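Local coordinates for aldehyde dehydrogenase (Bartonella henselae, PDB 3I44), which probably oxidises aldehydes to carboxylic acids with a nicotinamide cofactor and forms an assembly of two subunits here, at residues L95-K100 and L211-L216; T125-S130 and P174-T179; R133-A138 and K181-L186; G465-G470 and R476-G481. The protein carries 1 engineered substitution. One frame throughout, in Å; residues are numbered along the deposited sequence.

Contact 1 (L95-K100 and L211-L216); sequences LEIYEK and LDEAAL
Ile-97, in the last turn of helix 84-100, lies opposite Ala-214, where the chain comes out of helix 202-213, and their CA atoms are 7.2 Å apart. The link between the helices is narrow, one apolar side chain and one ion pair. Ile-97 spreads its two branches over the end of the partner helix. Ile-97 CD1 reaches Ala-214, 3.5 Å from Ala-214 N and 3.9 Å from Ala-214 CB, and also brushes the CB and CG of Glu-213. Ile-97 CG2, anti to the backbone N, turns to the far end of the same glutamate and meets Glu-213 OE2 at 3.6 Å. Helix 202-213 is the connection of a beta-alpha-beta crossover between the parallel strands 191-195 and 221-223 of the Rossmann-like domain, so helix 84-100 covers one flank of that unit. Directly after Ala-214 the chain leaves helical angles at Ala-215, whose positive phi of 61° belongs to a Schellman motif. Outside this apolar patch, Glu-213 runs out extended to meet Lys-100, whose chain bends at chi3 (68°) and crosses it at about a right angle. Lys-100 NZ bonds to Glu-213 OE1 at 2.8 Å in a salt bridge that uses the syn lone pair. Both residues are exposed at the surface. On the buried side Ala-214 and Leu-211 also touch Ile-94, one turn earlier on helix 84-100.

Contact 2 (T125-S130 and P174-T179); sequences TATGSS and PMNQVT
Thr-179 sits over Gly-128, its OG1 3.6 Å from Gly-128 CA and its methyl CG2 3.9 Å from the same atom. With no side chain at Gly-128, the partner helix lies directly on its backbone: helices 117-141 and 174-188 come close, the CA atoms of Gly-128 and Asn-176 4.9 Å apart and the short-segment axes 7.6 Å apart and nearly parallel at 19°. Both branches of Thr-179 therefore bear on the glycine, while OG1, placed between the backbone N and the carbonyl carbon (chi1 59°), also stays beside the carbonyl oxygens of its own preceding turn. Met-175 starts toward helix 117-141, but its chain then turns off, and it is Met-175 O of the backbone that comes within 4.2 Å of Gly-128 CA. At the more open margin Thr-127 and Asn-176 cross obliquely. Asn-176 swings CG anti to the backbone N (chi1 -175°), which carries Asn-176 ND2 across to Thr-127 OG1 for a weak, long hydrogen bond of 3.4 Å; the same nitrogen is 3.5 Å from Thr-127 CB. The stronger tie of that hydroxyl is to Ala-123 O, one turn back in its own helix. Helix 174-188 is itself a crossover connection, leading from strand 156-168 to the parallel strand 191-195. Around the pair, Met-175 continues onto Tyr-98 of helix 84-100, Met-105 of helix 102-113 and Phe-207 of helix 202-213, while Thr-125 packs against helix 102-113.

Contact 3 (R133-A138 and K181-L186); sequences RNFIKA and KVIPAL
Phe-135 lays one face of its ring on Pro-184, the two side chains crossing at a slant. Pro-184 CD stands 3.8 Å from the centroid of the Phe-135 ring, displaced toward the rim, in a CH-pi contact; CG and CB of the proline continue along the CZ and CE1 side. Ile-183 supplies the second contact. Its CG2 touches Phe-135 CD2 at 3.6 Å and comes almost as close to CB at the root of the ring, whereas CG1 and CD1 lead away. That division follows from chi1 of -59°, which sets CG2 anti to the backbone N. Helix 174-188 is kinked here: the proline N can make no bond to the preceding turn, and Ala-185 N holds Lys-181 O weakly at 3.5 Å. The kink lies in the crossover helix of the Rossmann-like domain; the side of this helix facing the sheet packs on Met-192 through Val-182, Ala-185 and Leu-186. Ile-485 of helix 481-486 touches both Phe-135 and Pro-184, and Phe-488 packs on the proline. Farther round, Lys-181 sets out away from helix 117-141, its NZ in a salt bridge with Glu-479 and hydrogen-bonded to Ser-245 OG and Thr-247 OG1 on strand 243-247.

Contact 4 (G465-G470 and R476-G481); sequences GSYFGG and RAREGG
Phe-468 and Glu-479 form the single antiparallel bridge between these two loop segments, a hydrogen-bonded pair with both bonds made: Phe-468 N to Glu-479 O at 2.8 Å and Glu-479 N to Phe-468 O at 3.0 Å. CA-H...O contacts extend the pairing on either side of the bridge, from Tyr-467 CA to Glu-479 O and from Gly-469 CA to Ala-477 O (3.3 Å). Stacking joins Tyr-467 and Arg-478, which run side by side in the same direction. Arg-478 CD sits over the centre of the Tyr-467 ring, 3.3 Å from its centroid, and the guanidinium beyond it lies flat on the ring, planes 21° apart, as an off-centre cation-pi pair. The bend at chi2 (-76°) folds the arginine over Tyr-467. The segments are the arms of a glycine-rich, hairpin-like loop leading to helix 481-486, with the family's FGG sequence in the first and the arginine of SGR opening the second; Phe-468, beside Asn-304 and Glu-270, probably helps line the substrate site, as in relatives. Charged hydrogen bonds fix the guanidinium. Arg-478 NH1 meets Gly-470 O at 2.7 Å on a lone pair, in the carbonyl plane, and Arg-478 NH2 reaches that oxygen from above the plane at 2.9 Å. Arg-478 NH1 also holds Ala-477 O at 2.8 Å. Tyr-467 OH is hydrogen-bonded to Gly-453 O. Across the dimer interface Arg-478 NE bonds Thr-491 OG1 of the second subunit, and Arg-476 forms salt bridges with Glu-242 and Asp-490 of that same subunit.

Overall arrangement
Contacts 2 and 3 are successive points along one helix pair, 117-141 with 174-188, their centres 11 Å apart; Thr-179 O meets both Pro-184 CD and Phe-135 CE2 at 3.6 Å. Contact 1 borders them on the outer side, where Tyr-98 OH probably bonds Thr-125 O (2.7 Å). Contact 4 adjoins contact 3, their centres 12 Å apart: Phe-135 CE1 is 3.5 Å from Gly-481 N, and Lys-181 NZ forms a 2.8 Å salt bridge with Glu-479 OE1, a pair matching the lysine and glutamate of the family's proposed proton relay. Glu-479 also touches Glu-270, at the position of the general base in relatives. The bound sodium ion is remote, about 14 Å from the Met-175 side chain.

Contact 1 (L95-K100 and L211-L216)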
# COMPACT_ATOMS: atom_id res chain seq x y z
N LEU A 95 -20.36 21.31 -0.89
CA LEU A 95 -21.51 20.67 -1.49
C LEU A 95 -22.58 21.70 -1.90
O LEU A 95 -23.12 21.62 -3.00
CB LEU A 95 -22.13 19.67 -0.53
CG LEU A 95 -23.37 18.92 -1.06
CD1 LEU A 95 -23.06 18.20 -2.40
CD2 LEU A 95 -23.90 17.93 -0.02
N GLU A 96 -22.90 22.62 -0.99
CA GLU A 96 -23.88 23.67 -1.27
C GLU A 96 -23.49 24.47 -2.51
O GLU A 96 -24.32 24.69 -3.37
CB GLU A 96 -24.05 24.60 -0.07
CG GLU A 96 -24.78 25.85 -0.43
CD GLU A 96 -25.05 26.75 0.74
OE1 GLU A 96 -24.30 26.72 1.73
OE2 GLU A 96 -26.00 27.52 0.64
N ILE A 97 -22.23 24.91 -2.62
CA ILE A 97 -21.81 25.67 -3.79
C ILE A 97 -21.75 24.76 -5.03
O ILE A 97 -22.10 25.17 -6.12
CB ILE A 97 -20.48 26.44 -3.54
CG1 ILE A 97 -20.68 27.49 -2.43
CG2 ILE A 97 -20.00 27.05 -4.82
CD1 ILE A 97 -19.43 27.74 -1.57
N TYR A 98 -21.33 23.51 -4.86
CA TYR A 98 -21.31 22.53 -5.95
C TYR A 98 -22.67 22.37 -6.58
O TYR A 98 -22.79 22.41 -7.81
CB TYR A 98 -20.79 21.18 -5.46
CG TYR A 98 -20.57 20.12 -6.52
CD1 TYR A 98 -19.29 19.91 -7.10
CD2 TYR A 98 -21.60 19.27 -6.91
CE1 TYR A 98 -19.08 18.88 -8.06
CE2 TYR A 98 -21.40 18.27 -7.84
CZ TYR A 98 -20.14 18.09 -8.42
OH TYR A 98 -19.99 17.08 -9.35
N GLU A 99 -23.71 22.24 -5.75
CA GLU A 99 -25.07 22.12 -6.26
C GLU A 99 -25.50 23.41 -6.97
O GLU A 99 -26.12 23.35 -8.04
CB GLU A 99 -26.11 21.72 -5.18
CG GLU A 99 -26.07 20.28 -4.70
CD GLU A 99 -26.40 19.23 -5.77
OE1 GLU A 99 -26.80 19.58 -6.91
OE2 GLU A 99 -26.27 18.02 -5.46
N LYS A 100 -25.15 24.55 -6.39
CA LYS A 100 -25.48 25.83 -7.03
C LYS A 100 -24.85 25.92 -8.42
O LYS A 100 -25.45 26.45 -9.34
CB LYS A 100 -25.06 27.03 -6.17
CG LYS A 100 -25.36 28.41 -6.84
CD LYS A 100 -25.15 29.58 -5.88
CE LYS A 100 -23.67 29.74 -5.55
NZ LYS A 100 -23.35 31.00 -4.80
N LEU A 211 -14.24 25.72 -4.34
CA LEU A 211 -13.52 25.62 -3.07
C LEU A 211 -13.10 27.02 -2.60
O LEU A 211 -13.12 27.34 -1.42
CB LEU A 211 -12.28 24.70 -3.18
CG LEU A 211 -12.54 23.27 -2.71
CD1 LEU A 211 -13.69 22.62 -3.49
CD2 LEU A 211 -11.26 22.44 -2.82
N ASP A 212 -12.76 27.86 -3.55
CA ASP A 212 -12.39 29.22 -3.24
C ASP A 212 -13.58 30.00 -2.68
O ASP A 212 -13.45 30.71 -1.71
CB ASP A 212 -11.88 29.86 -4.51
CG ASP A 212 -11.42 31.28 -4.30
OD1 ASP A 212 -10.56 31.52 -3.46
OD2 ASP A 212 -11.92 32.13 -5.03
N GLU A 213 -14.75 29.83 -3.30
CA GLU A 213 -15.99 30.46 -2.83
C GLU A 213 -16.42 29.92 -1.46
O GLU A 213 -17.04 30.63 -0.66
CB GLU A 213 -17.11 30.27 -3.85
CG GLU A 213 -18.41 31.05 -3.50
CD GLU A 213 -19.53 30.94 -4.55
OE1 GLU A 213 -20.68 31.32 -4.21
OE2 GLU A 213 -19.29 30.49 -5.69
N ALA A 214 -16.07 28.67 -1.19
CA ALA A 214 -16.28 28.05 0.13
C ALA A 214 -15.34 28.60 1.21
O ALA A 214 -15.45 28.22 2.37
CB ALA A 214 -16.14 26.51 0.04
N ALA A 215 -14.40 29.47 0.81
CA ALA A 215 -13.45 30.09 1.72
C ALA A 215 -12.54 29.09 2.44
O ALA A 215 -12.10 29.31 3.54
CB ALA A 215 -14.17 31.03 2.75
N LEU A 216 -12.23 28.00 1.76
CA LEU A 216 -11.24 27.06 2.26
C LEU A 216 -9.92 27.83 2.45
O LEU A 216 -9.54 28.60 1.57
CB LEU A 216 -11.08 25.92 1.23
CG LEU A 216 -10.59 24.57 1.68
CD1 LEU A 216 -11.54 23.89 2.70
CD2 LEU A 216 -10.35 23.74 0.45

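Contact 2 (T125-S130 and P174-T179)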
# COMPACT_ATOMS: atom_id res chain seq x y z
N THR A 125 -21.98 14.95 -13.25
CA THR A 125 -22.00 15.94 -12.19
C THR A 125 -22.64 15.37 -10.90
O THR A 125 -22.07 15.49 -9.84
CB THR A 125 -22.68 17.24 -12.62
OG1 THR A 125 -22.00 17.77 -13.77
CG2 THR A 125 -22.64 18.26 -11.46
N ALA A 126 -23.76 14.71 -11.02
CA ALA A 126 -24.45 14.13 -9.86
C ALA A 126 -23.63 13.11 -9.07
O ALA A 126 -23.79 13.06 -7.88
CB ALA A 126 -25.81 13.48 -10.31
N THR A 127 -22.77 12.29 -9.71
CA THR A 127 -21.94 11.37 -8.93
C THR A 127 -21.00 12.11 -7.97
O THR A 127 -20.77 11.66 -6.86
CB THR A 127 -21.18 10.32 -9.80
OG1 THR A 127 -20.29 10.98 -10.74
CG2 THR A 127 -22.18 9.48 -10.52
N GLY A 128 -20.53 13.29 -8.39
CA GLY A 128 -19.75 14.18 -7.51
C GLY A 128 -20.47 14.49 -6.22
O GLY A 128 -19.92 14.30 -5.10
N SER A 129 -21.73 14.93 -6.37
CA SER A 129 -22.52 15.28 -5.19
C SER A 129 -22.80 14.03 -4.35
O SER A 129 -22.74 14.10 -3.13
CB SER A 129 -23.81 16.01 -5.57
OG SER A 129 -24.33 15.54 -6.81
N SER A 130 -23.06 12.90 -5.00
CA SER A 130 -23.30 11.65 -4.28
C SER A 130 -22.08 11.19 -3.47
O SER A 130 -22.19 10.73 -2.33
CB SER A 130 -23.73 10.55 -5.25
OG SER A 130 -23.82 9.32 -4.59
N PRO A 174 -14.51 13.08 -14.72
CA PRO A 174 -13.65 14.03 -13.98
C PRO A 174 -14.11 14.39 -12.54
O PRO A 174 -13.29 14.36 -11.64
CB PRO A 174 -13.61 15.26 -14.89
CG PRO A 174 -14.67 15.05 -15.96
CD PRO A 174 -14.87 13.57 -16.06
N MET A 175 -15.37 14.74 -12.33
CA MET A 175 -15.84 15.14 -11.01
C MET A 175 -16.02 13.94 -10.10
O MET A 175 -15.82 14.07 -8.89
CB MET A 175 -17.16 15.93 -11.05
CG MET A 175 -17.02 17.42 -11.14
SD MET A 175 -15.83 18.15 -10.03
CE MET A 175 -14.44 18.31 -11.15
N ASN A 176 -16.38 12.79 -10.67
CA ASN A 176 -16.36 11.56 -9.91
C ASN A 176 -14.96 11.39 -9.25
O ASN A 176 -14.84 11.29 -8.03
CB ASN A 176 -16.67 10.38 -10.85
CG ASN A 176 -16.80 9.06 -10.13
OD1 ASN A 176 -15.87 8.22 -10.12
ND2 ASN A 176 -17.98 8.83 -9.58
N GLN A 177 -13.92 11.46 -10.09
CA GLN A 177 -12.56 11.18 -9.69
C GLN A 177 -11.96 12.28 -8.80
O GLN A 177 -11.26 11.97 -7.84
CB GLN A 177 -11.73 10.84 -10.95
CG GLN A 177 -12.28 9.58 -11.67
CD GLN A 177 -12.09 9.57 -13.21
OE1 GLN A 177 -12.00 10.63 -13.86
NE2 GLN A 177 -12.01 8.36 -13.80
N VAL A 178 -12.27 13.55 -9.07
CA VAL A 178 -11.79 14.65 -8.24
C VAL A 178 -12.43 14.62 -6.84
O VAL A 178 -11.73 14.73 -5.84
CB VAL A 178 -12.03 16.03 -8.90
CG1 VAL A 178 -11.83 17.17 -7.91
CG2 VAL A 178 -11.13 16.19 -10.14
N THR A 179 -13.75 14.44 -6.76
CA THR A 179 -14.42 14.41 -5.46
C THR A 179 -13.97 13.23 -4.61
O THR A 179 -13.78 13.39 -3.42
CB THR A 179 -15.97 14.44 -5.56
OG1 THR A 179 -16.45 13.32 -6.31
CG2 THR A 179 -16.44 15.71 -6.20

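Contact 3 (R133-A138 and K181-L186)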
# COMPACT_ATOMS: atom_id res chain seq x y z
N ARG A 133 -21.73 13.51 -0.37
CA ARG A 133 -22.69 13.11 0.67
C ARG A 133 -22.29 11.81 1.37
O ARG A 133 -22.52 11.67 2.58
CB ARG A 133 -24.12 12.95 0.10
CG ARG A 133 -24.71 14.25 -0.46
CD ARG A 133 -26.21 14.12 -0.82
NE ARG A 133 -26.49 12.86 -1.48
CZ ARG A 133 -26.51 12.70 -2.79
NH1 ARG A 133 -26.30 13.75 -3.58
NH2 ARG A 133 -26.71 11.49 -3.29
N ASN A 134 -21.75 10.86 0.62
CA ASN A 134 -21.34 9.61 1.20
C ASN A 134 -20.10 9.75 2.13
O ASN A 134 -19.99 9.04 3.14
CB ASN A 134 -21.18 8.54 0.14
CG ASN A 134 -22.52 8.01 -0.38
OD1 ASN A 134 -23.46 7.81 0.37
ND2 ASN A 134 -22.59 7.76 -1.66
N PHE A 135 -19.21 10.68 1.80
CA PHE A 135 -18.10 11.03 2.69
C PHE A 135 -18.63 11.70 3.98
O PHE A 135 -18.19 11.38 5.07
CB PHE A 135 -17.09 11.97 2.01
CG PHE A 135 -16.21 11.27 0.99
CD1 PHE A 135 -15.43 10.19 1.36
CD2 PHE A 135 -16.21 11.66 -0.32
CE1 PHE A 135 -14.62 9.56 0.45
CE2 PHE A 135 -15.42 11.01 -1.24
CZ PHE A 135 -14.63 9.97 -0.86
N ILE A 136 -19.57 12.61 3.84
CA ILE A 136 -20.22 13.24 4.99
C ILE A 136 -20.81 12.20 5.94
O ILE A 136 -20.51 12.24 7.14
CB ILE A 136 -21.28 14.25 4.55
CG1 ILE A 136 -20.60 15.52 4.04
CG2 ILE A 136 -22.25 14.57 5.70
CD1 ILE A 136 -21.52 16.41 3.23
N LYS A 137 -21.64 11.29 5.42
CA LYS A 137 -22.19 10.22 6.22
C LYS A 137 -21.10 9.39 6.90
O LYS A 137 -21.17 9.13 8.11
CB LYS A 137 -23.12 9.31 5.42
CG LYS A 137 -23.63 8.09 6.25
CD LYS A 137 -24.69 7.27 5.53
CE LYS A 137 -25.21 6.13 6.44
NZ LYS A 137 -25.71 5.00 5.57
N ALA A 138 -20.09 8.97 6.12
CA ALA A 138 -18.98 8.19 6.68
C ALA A 138 -18.26 8.97 7.79
O ALA A 138 -17.99 8.42 8.83
CB ALA A 138 -17.97 7.74 5.57
N LYS A 181 -11.09 12.11 -4.37
CA LYS A 181 -9.78 12.36 -3.81
C LYS A 181 -9.74 13.57 -2.90
O LYS A 181 -9.19 13.49 -1.84
CB LYS A 181 -8.75 12.52 -4.92
CG LYS A 181 -8.59 11.23 -5.75
CD LYS A 181 -7.44 11.39 -6.74
CE LYS A 181 -7.47 10.29 -7.77
NZ LYS A 181 -7.16 8.92 -7.19
N VAL A 182 -10.32 14.69 -3.32
CA VAL A 182 -10.14 15.95 -2.58
C VAL A 182 -10.93 15.95 -1.26
O VAL A 182 -10.45 16.45 -0.26
CB VAL A 182 -10.57 17.16 -3.42
CG1 VAL A 182 -10.61 18.41 -2.56
CG2 VAL A 182 -9.62 17.33 -4.64
N ILE A 183 -12.15 15.43 -1.29
CA ILE A 183 -13.01 15.43 -0.10
C ILE A 183 -12.43 14.60 1.04
O ILE A 183 -12.37 15.10 2.14
CB ILE A 183 -14.48 15.03 -0.43
CG1 ILE A 183 -15.06 16.00 -1.46
CG2 ILE A 183 -15.33 14.95 0.84
CD1 ILE A 183 -15.14 17.51 -1.04
N PRO A 184 -12.01 13.34 0.82
CA PRO A 184 -11.48 12.61 1.99
C PRO A 184 -10.14 13.20 2.49
O PRO A 184 -9.84 13.13 3.69
CB PRO A 184 -11.35 11.16 1.50
CG PRO A 184 -11.31 11.25 0.02
CD PRO A 184 -12.17 12.44 -0.34
N ALA A 185 -9.37 13.84 1.59
CA ALA A 185 -8.10 14.46 1.97
C ALA A 185 -8.37 15.67 2.88
O ALA A 185 -7.70 15.85 3.89
CB ALA A 185 -7.27 14.86 0.70
N LEU A 186 -9.35 16.49 2.52
CA LEU A 186 -9.85 17.54 3.40
C LEU A 186 -10.25 16.99 4.78
O LEU A 186 -9.74 17.44 5.83
CB LEU A 186 -11.01 18.28 2.73
CG LEU A 186 -10.58 19.15 1.53
CD1 LEU A 186 -11.81 19.76 0.82
CD2 LEU A 186 -9.50 20.21 1.94

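Contact 4 (G465-G470 and R476-G481)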
# COMPACT_ATOMS: atom_id res chain seq x y z
N GLY A 465 -21.30 4.55 0.05
CA GLY A 465 -20.38 4.27 1.16
C GLY A 465 -19.52 3.03 1.01
O GLY A 465 -18.57 2.84 1.78
N SER A 466 -19.86 2.15 0.08
CA SER A 466 -18.96 1.09 -0.34
C SER A 466 -17.72 1.72 -0.96
O SER A 466 -17.75 2.83 -1.45
CB SER A 466 -19.63 0.18 -1.37
OG SER A 466 -18.75 -0.83 -1.88
N TYR A 467 -16.62 0.99 -0.97
CA TYR A 467 -15.45 1.42 -1.73
C TYR A 467 -15.60 1.18 -3.22
O TYR A 467 -16.41 0.35 -3.67
CB TYR A 467 -14.21 0.70 -1.25
CG TYR A 467 -14.08 -0.78 -1.56
CD1 TYR A 467 -13.82 -1.24 -2.85
CD2 TYR A 467 -14.11 -1.71 -0.54
CE1 TYR A 467 -13.62 -2.59 -3.10
CE2 TYR A 467 -13.90 -3.07 -0.78
CZ TYR A 467 -13.66 -3.50 -2.06
OH TYR A 467 -13.45 -4.81 -2.27
N PHE A 468 -14.76 1.89 -3.96
CA PHE A 468 -14.53 1.62 -5.35
C PHE A 468 -13.04 1.34 -5.56
O PHE A 468 -12.19 2.19 -5.25
CB PHE A 468 -14.97 2.81 -6.21
CG PHE A 468 -14.93 2.52 -7.70
CD1 PHE A 468 -16.10 2.20 -8.39
CD2 PHE A 468 -13.73 2.55 -8.40
CE1 PHE A 468 -16.06 1.93 -9.76
CE2 PHE A 468 -13.68 2.27 -9.76
CZ PHE A 468 -14.84 1.97 -10.44
N GLY A 469 -12.72 0.17 -6.11
CA GLY A 469 -11.37 -0.16 -6.43
C GLY A 469 -11.18 -1.58 -6.80
O GLY A 469 -12.09 -2.40 -6.63
N GLY A 470 -9.98 -1.90 -7.29
CA GLY A 470 -9.71 -3.21 -7.90
C GLY A 470 -8.65 -4.02 -7.19
O GLY A 470 -8.35 -3.79 -6.00
N ARG A 476 -5.09 -1.12 -6.41
CA ARG A 476 -5.67 -1.64 -5.17
C ARG A 476 -6.20 -0.53 -4.27
O ARG A 476 -6.54 -0.77 -3.12
CB ARG A 476 -4.64 -2.49 -4.42
CG ARG A 476 -4.55 -3.90 -4.97
CD ARG A 476 -3.62 -4.78 -4.19
NE ARG A 476 -3.85 -6.18 -4.54
CZ ARG A 476 -3.22 -6.87 -5.48
NH1 ARG A 476 -2.26 -6.33 -6.22
NH2 ARG A 476 -3.54 -8.14 -5.67
N ALA A 477 -6.28 0.67 -4.80
CA ALA A 477 -6.94 1.79 -4.11
C ALA A 477 -8.35 1.39 -3.64
O ALA A 477 -9.01 0.55 -4.24
CB ALA A 477 -7.02 2.93 -5.03
N ARG A 478 -8.79 2.01 -2.57
CA ARG A 478 -10.12 1.76 -1.99
C ARG A 478 -10.72 3.15 -1.72
O ARG A 478 -10.54 3.72 -0.64
CB ARG A 478 -9.98 0.91 -0.75
CG ARG A 478 -9.55 -0.54 -1.04
CD ARG A 478 -10.71 -1.38 -1.58
NE ARG A 478 -10.43 -2.76 -2.01
CZ ARG A 478 -9.85 -3.12 -3.16
NH1 ARG A 478 -9.36 -2.20 -4.00
NH2 ARG A 478 -9.74 -4.39 -3.47
N GLU A 479 -11.33 3.72 -2.76
CA GLU A 479 -11.84 5.08 -2.72
C GLU A 479 -13.29 5.08 -2.24
O GLU A 479 -14.00 4.13 -2.45
CB GLU A 479 -11.70 5.75 -4.08
CG GLU A 479 -10.23 5.97 -4.51
CD GLU A 479 -10.02 7.06 -5.54
OE1 GLU A 479 -9.07 7.87 -5.39
OE2 GLU A 479 -10.83 7.17 -6.48
N GLY A 480 -13.72 6.16 -1.60
CA GLY A 480 -15.12 6.30 -1.23
C GLY A 480 -15.41 5.90 0.21
O GLY A 480 -14.79 4.99 0.78
N GLY A 481 -16.40 6.58 0.80
CA GLY A 481 -16.80 6.29 2.18
C GLY A 481 -15.64 6.24 3.17
O GLY A 481 -14.66 7.01 3.08